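Local coordinates for protein 3-hydroxyacyl-CoA dehydrogenase (Brucella suis, PDB 4O5O) that probably oxidises 3-hydroxyacyl-CoA to 3-ketoacyl-CoA with a nicotinamide cofactor, as a member of the short-chain dehydrogenase family with a Rossmann-type fold, at residues L17-G22 and F127-L132; A27-M32 and A236-I241; A79-I82 and R87-V90; E135-N140 and G149-T154. All coordinates share one frame; numbering follows the deposited sequence.

Overall arrangement
The four contacts lie in and around one seven-stranded parallel sheet. Contacts 1 and 4, centres 10 Å apart, both pack helix 112-137 on it: contact 1 against strand 15-19, contact 4 against strand 149-154. Contact 3, its centre 9 Å from that of contact 4, is nested inside the loop closed by contact 1; it packs the end of helix 71-85 on the loop leading into strand 90-93, which runs between those two strands. Contact 2, its centre 15 to 17 Å from those of the others, joins helix 24-35 to helix 231-243. With 203 residues between its segments, it ties early and late parts of the chain into one Rossmann-type domain.

Contact 1. Residues L17-G22 and F127-L132; sequences LITGAG and FNMLRL
M129 on helix 112-137 reaches L17 and T19 on strand 15-19, and its one flexible chain makes both contacts. The methionine is folded rather than extended: CG stands anti to the carbonyl carbon (chi1 -65°), and the chain then bends twice more, with chi2 and chi3 both at -51°. The curl lets two parts of one side chain meet two strand residues. M129 CG lies 4.0 Å from T19 CG2, the two side chains sliding past each other in opposite directions, while M129 CE ends 4.1 Å from L17 CD2, where the chains meet at about a right angle. A slim, unbranched thioether suits this buried interface between helix and strand, which L91 and N93 of strand 90-93 also line.

T19 divides its two branches. Its methyl faces the helix, whereas OG1, held between the backbone N and the carbonyl carbon, hydrogen-bonds to C94 N and A95 N beyond the neighbouring strand. Leucine's methyl-tipped chain suits L17 to a wholly apolar, buried contact with a thioether methyl.

N128 and R131 serve another face of the helix. N128 OD1 accepts from R131 NE at 3.0 Å and from R131 NH2 at 2.8 Å, both bonds lying in the guanidinium plane. R131 also bridges to D71 and reaches H110 O of the second subunit.

T19-G20-A21-G22 begins a TGxxxGxG sequence that leads from the strand into a glycine-rich turn; a first parallel strand followed by such a turn and backed by a long central helix is characteristic of the Rossmann fold of short-chain dehydrogenases, where this turn usually borders the dinucleotide.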
loop_
_atom_site.group_PDB
_atom_site.type_symbol
_atom_site.label_atom_id
_atom_site.label_comp_id
_atom_site.label_asym_id
_atom_site.label_seq_id
_atom_site.Cartn_x
_atom_site.Cartn_y
_atom_site.Cartn_z
ATOM N N LEU B 17 9.603 24.778 13.888
ATOM C CA LEU B 17 9.334 25.600 12.717
ATOM C C LEU B 17 8.074 24.993 12.118
ATOM O O LEU B 17 8.081 23.791 11.840
ATOM C CB LEU B 17 10.511 25.504 11.739
ATOM C CG LEU B 17 10.632 26.533 10.637
ATOM C CD1 LEU B 17 10.595 27.925 11.243
ATOM C CD2 LEU B 17 11.913 26.336 9.856
ATOM N N ILE B 18 7.004 25.771 11.948
ATOM C CA ILE B 18 5.725 25.223 11.497
ATOM C C ILE B 18 5.187 26.036 10.340
ATOM O O ILE B 18 5.053 27.266 10.454
ATOM C CB ILE B 18 4.693 25.224 12.639
ATOM C CG1 ILE B 18 5.226 24.423 13.823
ATOM C CG2 ILE B 18 3.374 24.644 12.151
ATOM C CD1 ILE B 18 4.465 24.615 15.100
ATOM N N THR B 19 4.869 25.364 9.225
ATOM C CA THR B 19 4.323 26.071 8.090
ATOM C C THR B 19 2.799 25.964 8.075
ATOM O O THR B 19 2.206 25.097 8.745
ATOM C CB THR B 19 4.891 25.578 6.743
ATOM O OG1 THR B 19 4.340 24.293 6.450
ATOM C CG2 THR B 19 6.384 25.495 6.770
ATOM N N GLY B 20 2.140 26.869 7.344
ATOM C CA GLY B 20 0.685 26.966 7.437
ATOM C C GLY B 20 0.185 27.284 8.840
ATOM O O GLY B 20 -0.921 26.936 9.193
ATOM N N ALA B 21 0.999 28.006 9.602
ATOM C CA ALA B 21 0.775 28.115 11.053
ATOM C C ALA B 21 -0.294 29.115 11.440
ATOM O O ALA B 21 -0.659 29.158 12.600
ATOM C CB ALA B 21 2.073 28.404 11.790
ATOM N N GLY B 22 -0.801 29.890 10.480
ATOM C CA GLY B 22 -1.847 30.856 10.765
ATOM C C GLY B 22 -3.242 30.314 10.985
ATOM O O GLY B 22 -4.113 31.037 11.494
ATOM N N PHE B 127 9.242 20.194 0.269
ATOM C CA PHE B 127 10.624 19.819 0.020
ATOM C C PHE B 127 11.568 20.978 0.327
ATOM O O PHE B 127 12.656 20.777 0.944
ATOM C CB PHE B 127 10.852 19.348 -1.408
ATOM C CG PHE B 127 12.274 18.942 -1.643
ATOM C CD1 PHE B 127 12.732 17.737 -1.134
ATOM C CD2 PHE B 127 13.162 19.768 -2.297
ATOM C CE1 PHE B 127 14.039 17.356 -1.283
ATOM C CE2 PHE B 127 14.478 19.385 -2.477
ATOM C CZ PHE B 127 14.914 18.176 -1.963
ATOM N N ASN B 128 11.194 22.182 -0.104
ATOM C CA ASN B 128 12.037 23.340 0.135
ATOM C C ASN B 128 12.278 23.546 1.623
ATOM O O ASN B 128 13.423 23.725 2.072
ATOM C CB ASN B 128 11.388 24.588 -0.462
ATOM C CG ASN B 128 12.292 25.802 -0.375
ATOM O OD1 ASN B 128 13.498 25.708 -0.629
ATOM N ND2 ASN B 128 11.713 26.945 -0.001
ATOM N N MET B 129 11.225 23.499 2.424
ATOM C CA MET B 129 11.428 23.697 3.851
ATOM C C MET B 129 12.180 22.517 4.480
ATOM O O MET B 129 12.987 22.723 5.383
ATOM C CB MET B 129 10.082 23.946 4.553
ATOM C CG MET B 129 9.413 25.253 4.120
ATOM S SD MET B 129 10.438 26.714 4.207
ATOM C CE MET B 129 11.082 26.613 5.878
ATOM N N LEU B 130 11.927 21.278 4.028
ATOM C CA LEU B 130 12.630 20.158 4.630
ATOM C C LEU B 130 14.133 20.176 4.347
ATOM O O LEU B 130 14.923 19.901 5.243
ATOM C CB LEU B 130 11.976 18.835 4.263
ATOM C CG LEU B 130 12.315 18.052 3.033
ATOM C CD1 LEU B 130 13.665 17.334 3.137
ATOM C CD2 LEU B 130 11.207 17.038 2.849
ATOM N N ARG B 131 14.536 20.582 3.145
ATOM C CA ARG B 131 15.964 20.575 2.810
ATOM C C ARG B 131 16.701 21.612 3.667
ATOM O O ARG B 131 17.810 21.367 4.181
ATOM C CB ARG B 131 16.186 20.769 1.306
ATOM C CG ARG B 131 16.010 22.188 0.803
ATOM C CD ARG B 131 15.931 22.347 -0.709
ATOM N NE ARG B 131 15.712 23.774 -0.947
ATOM C CZ ARG B 131 16.643 24.694 -1.145
ATOM N NH1 ARG B 131 17.898 24.352 -1.399
ATOM N NH2 ARG B 131 16.264 25.961 -1.157
ATOM N N LEU B 132 16.072 22.768 3.841
ATOM C CA LEU B 132 16.701 23.848 4.596
ATOM C C LEU B 132 16.675 23.580 6.122
ATOM O O LEU B 132 17.648 23.870 6.849
ATOM C CB LEU B 132 16.022 25.193 4.261
ATOM C CG LEU B 132 16.140 25.597 2.796
ATOM C CD1 LEU B 132 15.274 26.824 2.556
ATOM C CD2 LEU B 132 17.600 25.849 2.389
#

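Contact 2. Residues A27-M32 and A236-I241; sequences AAVSKM and ALVHHI
M32, on helix 24-35, lays its thioether against H239 and V238 of helix 231-243 and buries more surface here than any other residue. Its CG leaves anti to the backbone N (chi1 176°), and bends at the next two bonds carry the sulfur to the imidazole and then swing the methyl back to the valine. M32 SD is 3.6 Å from H239 ND1 and 4.1 Å from the centroid of the H239 ring, 34° off the ring normal, so this Met-aromatic contact is oblique. M32 CE rests 4.1 Å from V238 CG1 and equally far from H239 CB. Methionine fits because a long, polarisable chain can follow both an aliphatic and an aromatic surface.

These helices are the first and the last of those flanking the Rossmann-type sheet, and they lie on the same face of it: V29 also packs on I18 of strand 15-19, and V238 on I197 of strand 192-199. The axes of 27-32 and 236-241 approach to 9.8 Å and cross at -55°.

V238 is the more deeply placed partner: its CG1 is shared between M32 and V29, and its CG2 meets V29 alone. V238 CG1 stands 4.1 Å from V29 CG1, while V238 CG2 faces V29 CG2; the two valines meet at about a right angle. Beta-branched and compact, they let the helices pack closely at this point. H239, less buried, also touches I11, and the following H240 stacks its ring on H240 of the third subunit.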
loop_
_atom_site.group_PDB
_atom_site.type_symbol
_atom_site.label_atom_id
_atom_site.label_comp_id
_atom_site.label_asym_id
_atom_site.label_seq_id
_atom_site.Cartn_x
_atom_site.Cartn_y
_atom_site.Cartn_z
ATOM N N ALA B 27 -1.804 25.920 12.967
ATOM C CA ALA B 27 -2.132 26.693 14.185
ATOM C C ALA B 27 -2.261 25.763 15.401
ATOM O O ALA B 27 -1.799 26.086 16.510
ATOM C CB ALA B 27 -3.399 27.510 14.003
ATOM N N ALA B 28 -2.845 24.589 15.193
ATOM C CA ALA B 28 -3.028 23.632 16.285
ATOM C C ALA B 28 -1.686 23.066 16.740
ATOM O O ALA B 28 -1.443 22.881 17.937
ATOM C CB ALA B 28 -3.970 22.528 15.868
ATOM N N VAL B 29 -0.787 22.795 15.794
ATOM C CA VAL B 29 0.550 22.333 16.157
ATOM C C VAL B 29 1.271 23.417 16.953
ATOM O O VAL B 29 1.931 23.118 17.954
ATOM C CB VAL B 29 1.380 21.893 14.929
ATOM C CG1 VAL B 29 2.765 21.428 15.361
ATOM C CG2 VAL B 29 0.678 20.758 14.217
ATOM N N SER B 30 1.135 24.664 16.538
ATOM C CA SER B 30 1.814 25.763 17.200
ATOM C C SER B 30 1.321 25.886 18.653
ATOM O O SER B 30 2.106 26.072 19.575
ATOM C CB SER B 30 1.551 27.062 16.424
ATOM O OG SER B 30 2.067 27.008 15.101
ATOM N N LYS B 31 0.011 25.752 18.847
ATOM C CA LYS B 31 -0.590 25.848 20.207
ATOM C C LYS B 31 -0.096 24.678 21.072
ATOM O O LYS B 31 0.309 24.859 22.229
ATOM C CB LYS B 31 -2.116 25.883 20.116
ATOM C CG LYS B 31 -2.853 25.964 21.441
ATOM C CD LYS B 31 -4.374 26.028 21.275
ATOM C CE LYS B 31 -5.096 26.060 22.636
ATOM N NZ LYS B 31 -6.569 26.272 22.536
ATOM N N MET B 32 -0.132 23.470 20.514
ATOM C CA MET B 32 0.348 22.288 21.217
ATOM C C MET B 32 1.804 22.455 21.665
ATOM O O MET B 32 2.149 22.191 22.828
ATOM C CB MET B 32 0.222 21.070 20.298
ATOM C CG MET B 32 0.775 19.761 20.841
ATOM S SD MET B 32 2.558 19.541 20.739
ATOM C CE MET B 32 2.819 19.518 18.978
ATOM N N ALA B 236 -1.741 16.279 18.381
ATOM C CA ALA B 236 -1.397 15.224 19.344
ATOM C C ALA B 236 -0.560 14.113 18.707
ATOM O O ALA B 236 0.395 13.614 19.310
ATOM C CB ALA B 236 -2.667 14.649 19.953
ATOM N N LEU B 237 -0.883 13.749 17.464
ATOM C CA LEU B 237 -0.075 12.767 16.751
ATOM C C LEU B 237 1.317 13.326 16.449
ATOM O O LEU B 237 2.317 12.618 16.553
ATOM C CB LEU B 237 -0.815 12.279 15.503
ATOM C CG LEU B 237 -0.050 11.246 14.657
ATOM C CD1 LEU B 237 0.338 10.026 15.502
ATOM C CD2 LEU B 237 -0.833 10.823 13.422
ATOM N N VAL B 238 1.381 14.601 16.061
ATOM C CA VAL B 238 2.680 15.245 15.852
ATOM C C VAL B 238 3.511 15.135 17.142
ATOM O O VAL B 238 4.691 14.756 17.130
ATOM C CB VAL B 238 2.508 16.729 15.469
ATOM C CG1 VAL B 238 3.834 17.487 15.586
ATOM C CG2 VAL B 238 1.903 16.830 14.063
ATOM N N HIS B 239 2.875 15.434 18.265
ATOM C CA HIS B 239 3.575 15.355 19.550
ATOM C C HIS B 239 4.098 13.925 19.802
ATOM O O HIS B 239 5.250 13.750 20.215
ATOM C CB HIS B 239 2.584 15.773 20.638
ATOM C CG HIS B 239 3.203 16.055 21.971
ATOM N ND1 HIS B 239 2.519 16.693 22.983
ATOM C CD2 HIS B 239 4.462 15.875 22.424
ATOM C CE1 HIS B 239 3.311 16.821 24.033
ATOM N NE2 HIS B 239 4.498 16.334 23.719
ATOM N N HIS B 240 3.270 12.916 19.522
ATOM C CA HIS B 240 3.682 11.531 19.726
ATOM C C HIS B 240 4.862 11.156 18.826
ATOM O O HIS B 240 5.764 10.468 19.258
ATOM C CB HIS B 240 2.525 10.531 19.491
ATOM C CG HIS B 240 2.930 9.140 19.828
ATOM N ND1 HIS B 240 3.304 8.790 21.106
ATOM C CD2 HIS B 240 3.170 8.055 19.056
ATOM C CE1 HIS B 240 3.690 7.529 21.121
ATOM N NE2 HIS B 240 3.642 7.070 19.889
ATOM N N ILE B 241 4.832 11.605 17.566
ATOM C CA ILE B 241 5.942 11.315 16.660
ATOM C C ILE B 241 7.238 11.908 17.204
ATOM O O ILE B 241 8.279 11.291 17.145
ATOM C CB ILE B 241 5.626 11.824 15.234
ATOM C CG1 ILE B 241 4.492 11.001 14.594
ATOM C CG2 ILE B 241 6.869 11.839 14.348
ATOM C CD1 ILE B 241 3.894 11.618 13.337
#

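Contact 3. Residues A79-I82 and R87-V90; sequences AAAI and RIDV
A81 points its methyl at I88, and I82 bends its tip over the backbone of R87, so the last turns of helix 71-85 lean on the chain that emerges from them. This is the turn from helix 71-85 into strand 90-93, a helix-to-strand link of the Rossmann-type fold. A81 CB lies 3.9 Å from I88 CG1 and 4.0 Å from I88 CD1: the methyl meets the long branch of the isoleucine, and alanine's small size suits so close an approach of helix and loop. I88 turns the same side chain inward to L17, A136 and M137. I82 is exposed and placed differently. A bend at chi2 (-62°) sets its CD1 3.6 Å from R87 CA, so the contact is aliphatic carbon on main chain.

R87's CB points away from the helix, and the chain folds along its own segment to D89. R87 NE bonds to D89 OD2 at 3.0 Å and R87 NH2 to D89 OD1 at 2.8 Å, a side-on grip with both N-H...O angles at 160°. The acid lies in the guanidinium plane, its oxygens met on their syn sides. D89 also bridges to R14 and accepts from V15 N, tying this entry to strand 90-93 to the start of strand 15-19.

No hydrogen bond crosses the contact, which rests on apolar side chains against each other and on main chain, and R87 O is buried without a partner in the model, whereas two arginines and a backbone N-H around D89 would be expected to favour its ionised form.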
loop_
_atom_site.group_PDB
_atom_site.type_symbol
_atom_site.label_atom_id
_atom_site.label_comp_id
_atom_site.label_asym_id
_atom_site.label_seq_id
_atom_site.Cartn_x
_atom_site.Cartn_y
_atom_site.Cartn_z
ATOM N N ALA B 79 16.821 31.419 9.055
ATOM C CA ALA B 79 17.672 32.390 9.719
ATOM C C ALA B 79 16.901 33.120 10.823
ATOM O O ALA B 79 17.461 33.432 11.874
ATOM C CB ALA B 79 18.238 33.389 8.715
ATOM N N ALA B 80 15.625 33.403 10.580
ATOM C CA ALA B 80 14.799 34.040 11.593
ATOM C C ALA B 80 14.660 33.161 12.851
ATOM O O ALA B 80 14.722 33.649 13.975
ATOM C CB ALA B 80 13.432 34.396 11.020
ATOM N N ALA B 81 14.495 31.854 12.660
ATOM C CA ALA B 81 14.376 30.936 13.775
ATOM C C ALA B 81 15.688 30.876 14.591
ATOM O O ALA B 81 15.680 30.888 15.822
ATOM C CB ALA B 81 13.944 29.557 13.286
ATOM N N ILE B 82 16.813 30.809 13.888
ATOM C CA ILE B 82 18.124 30.770 14.521
ATOM C C ILE B 82 18.386 32.091 15.275
ATOM O O ILE B 82 18.913 32.079 16.381
ATOM C CB ILE B 82 19.247 30.498 13.483
ATOM C CG1 ILE B 82 19.082 29.122 12.810
ATOM C CG2 ILE B 82 20.639 30.610 14.114
ATOM C CD1 ILE B 82 19.160 27.939 13.735
ATOM N N ARG B 87 18.372 27.757 17.338
ATOM C CA ARG B 87 18.402 26.372 16.844
ATOM C C ARG B 87 17.030 26.045 16.283
ATOM O O ARG B 87 16.064 26.769 16.509
ATOM C CB ARG B 87 18.743 25.403 18.000
ATOM C CG ARG B 87 17.704 25.439 19.111
ATOM C CD ARG B 87 18.028 24.599 20.317
ATOM N NE ARG B 87 18.092 23.189 19.975
ATOM C CZ ARG B 87 19.195 22.452 19.955
ATOM N NH1 ARG B 87 20.376 22.983 20.267
ATOM N NH2 ARG B 87 19.114 21.164 19.599
ATOM N N ILE B 88 16.990 24.941 15.551
ATOM C CA ILE B 88 15.760 24.318 15.078
ATOM C C ILE B 88 15.827 22.822 15.387
ATOM O O ILE B 88 16.794 22.145 15.035
ATOM C CB ILE B 88 15.580 24.465 13.553
ATOM C CG1 ILE B 88 15.422 25.945 13.184
ATOM C CG2 ILE B 88 14.372 23.668 13.057
ATOM C CD1 ILE B 88 15.618 26.247 11.708
ATOM N N ASP B 89 14.777 22.325 16.013
ATOM C CA ASP B 89 14.668 20.934 16.417
ATOM C C ASP B 89 13.633 20.149 15.627
ATOM O O ASP B 89 13.834 18.966 15.363
ATOM C CB ASP B 89 14.314 20.838 17.905
ATOM C CG ASP B 89 15.420 21.352 18.793
ATOM O OD1 ASP B 89 16.421 20.635 19.000
ATOM O OD2 ASP B 89 15.295 22.482 19.294
ATOM N N VAL B 90 12.500 20.792 15.321
ATOM C CA VAL B 90 11.400 20.101 14.668
ATOM C C VAL B 90 10.867 20.986 13.557
ATOM O O VAL B 90 10.677 22.196 13.759
ATOM C CB VAL B 90 10.235 19.788 15.646
ATOM C CG1 VAL B 90 9.109 19.076 14.906
ATOM C CG2 VAL B 90 10.720 18.960 16.833
#

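Contact 4. Residues E135-N140 and G149-T154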
loop_
_atom_site.group_PDB
_atom_site.type_symbol
_atom_site.label_atom_id
_atom_site.label_comp_id
_atom_site.label_asym_id
_atom_site.label_seq_id
_atom_site.Cartn_x
_atom_site.Cartn_y
_atom_site.Cartn_z
ATOM N N GLU B 135 19.330 20.932 6.867
ATOM C CA GLU B 135 20.650 21.533 6.876
ATOM C C GLU B 135 20.966 22.169 8.235
ATOM O O GLU B 135 22.069 22.035 8.768
ATOM C CB GLU B 135 20.707 22.574 5.756
ATOM C CG GLU B 135 22.103 23.190 5.609
ATOM C CD GLU B 135 22.185 24.219 4.500
ATOM O OE1 GLU B 135 21.210 24.968 4.290
ATOM O OE2 GLU B 135 23.233 24.263 3.813
ATOM N N ALA B 136 19.992 22.882 8.786
ATOM C CA ALA B 136 20.161 23.498 10.106
ATOM C C ALA B 136 20.249 22.422 11.233
ATOM O O ALA B 136 21.131 22.465 12.094
ATOM C CB ALA B 136 19.011 24.467 10.338
ATOM N N MET B 137 19.341 21.449 11.207
ATOM C CA MET B 137 19.291 20.402 12.228
ATOM C C MET B 137 20.591 19.606 12.286
ATOM O O MET B 137 21.011 19.161 13.358
ATOM C CB MET B 137 18.133 19.437 11.949
ATOM C CG MET B 137 16.770 20.026 12.217
ATOM S SD MET B 137 15.526 18.921 11.501
ATOM C CE MET B 137 14.018 19.776 11.903
ATOM N N ALA B 138 21.207 19.413 11.122
ATOM C CA ALA B 138 22.410 18.598 11.021
ATOM C C ALA B 138 23.547 19.187 11.871
ATOM O O ALA B 138 24.484 18.462 12.183
ATOM C CB ALA B 138 22.848 18.425 9.570
ATOM N N LYS B 139 23.472 20.484 12.206
ATOM C CA LYS B 139 24.459 21.164 13.046
ATOM C C LYS B 139 24.244 20.966 14.536
ATOM O O LYS B 139 25.120 21.264 15.336
ATOM C CB LYS B 139 24.455 22.654 12.739
ATOM C CG LYS B 139 24.763 22.968 11.291
ATOM C CD LYS B 139 24.705 24.461 11.041
ATOM C CE LYS B 139 24.911 24.799 9.575
ATOM N NZ LYS B 139 24.825 26.272 9.378
ATOM N N ASN B 140 23.055 20.512 14.912
ATOM C CA ASN B 140 22.714 20.339 16.326
ATOM C C ASN B 140 23.592 19.276 16.971
ATOM O O ASN B 140 23.975 18.293 16.342
ATOM C CB ASN B 140 21.252 19.903 16.499
ATOM C CG ASN B 140 20.266 20.984 16.155
ATOM O OD1 ASN B 140 20.578 22.179 16.206
ATOM N ND2 ASN B 140 19.055 20.585 15.829
ATOM N N GLY B 149 17.065 15.940 15.137
ATOM C CA GLY B 149 15.882 16.625 14.702
ATOM C C GLY B 149 14.833 15.686 14.178
ATOM O O GLY B 149 15.085 14.505 13.965
ATOM N N VAL B 150 13.634 16.234 13.975
ATOM C CA VAL B 150 12.490 15.507 13.440
ATOM C C VAL B 150 11.790 16.389 12.408
ATOM O O VAL B 150 11.534 17.560 12.689
ATOM C CB VAL B 150 11.480 15.162 14.564
ATOM C CG1 VAL B 150 10.358 14.303 14.021
ATOM C CG2 VAL B 150 12.184 14.472 15.736
ATOM N N ILE B 151 11.483 15.817 11.239
ATOM C CA ILE B 151 10.737 16.489 10.180
ATOM C C ILE B 151 9.454 15.733 9.970
ATOM O O ILE B 151 9.476 14.515 9.747
ATOM C CB ILE B 151 11.536 16.526 8.863
ATOM C CG1 ILE B 151 12.781 17.395 9.080
ATOM C CG2 ILE B 151 10.669 17.061 7.716
ATOM C CD1 ILE B 151 13.796 17.327 7.968
ATOM N N ILE B 152 8.327 16.445 10.067
ATOM C CA ILE B 152 7.017 15.824 9.907
ATOM C C ILE B 152 6.262 16.551 8.812
ATOM O O ILE B 152 6.075 17.768 8.867
ATOM C CB ILE B 152 6.197 15.886 11.227
ATOM C CG1 ILE B 152 6.932 15.109 12.328
ATOM C CG2 ILE B 152 4.783 15.322 11.027
ATOM C CD1 ILE B 152 6.472 15.379 13.719
ATOM N N ASN B 153 5.879 15.792 7.796
ATOM C CA ASN B 153 5.176 16.318 6.638
ATOM C C ASN B 153 3.720 15.922 6.677
ATOM O O ASN B 153 3.338 14.968 7.368
ATOM C CB ASN B 153 5.822 15.798 5.352
ATOM C CG ASN B 153 7.285 16.274 5.196
ATOM O OD1 ASN B 153 7.622 17.311 5.674
ATOM N ND2 ASN B 153 8.086 15.573 4.442
ATOM N N THR B 154 2.906 16.653 5.931
ATOM C CA THR B 154 1.476 16.380 5.881
ATOM C C THR B 154 1.127 15.940 4.456
ATOM O O THR B 154 1.279 16.707 3.510
ATOM C CB THR B 154 0.674 17.628 6.265
ATOM O OG1 THR B 154 1.108 18.085 7.555
ATOM C CG2 THR B 154 -0.823 17.324 6.333
#
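M137 extends a straight chain from helix 112-137 along the start of strand 149-154, touching three successive residues. Its SD lies 4.0 Å from G149 CA and the same distance from I151 CG1; its CE reaches 3.4 Å from V150 O and 3.9 Å from I151 CG1. Beyond CG the chain is fully extended (chi2 168°, chi3 -180°), which carries the methyl past the glycine to the isoleucine, where the two side chains meet at a slant. G149 presents only backbone to the sulfur, and the absence of a side chain gives the thioether room. I151 suits its place by carrying a branched apolar chain on the helix-facing side of the sheet, where it also packs on L130 and A134.

Helix 112-137 is the connecting helix of a beta-alpha-beta crossover of the Rossmann type, between the parallel neighbours 90-93 and 149-154. V150, its CB pointing away from the helix, pairs through its backbone with D89 and L91.

A second shell sets the methionine's base. A type I turn runs from M137 to N140, closed by N140 N to M137 O at 2.9 Å. From the turn, N140 ND2 donates to I88 O and R148 O, so one amide ties together the turn, the loop before strand 90-93 and the residue preceding G149. I192 of strand 192-199 also packs on M137, while E135 and A138 pack on L104 of the second subunit.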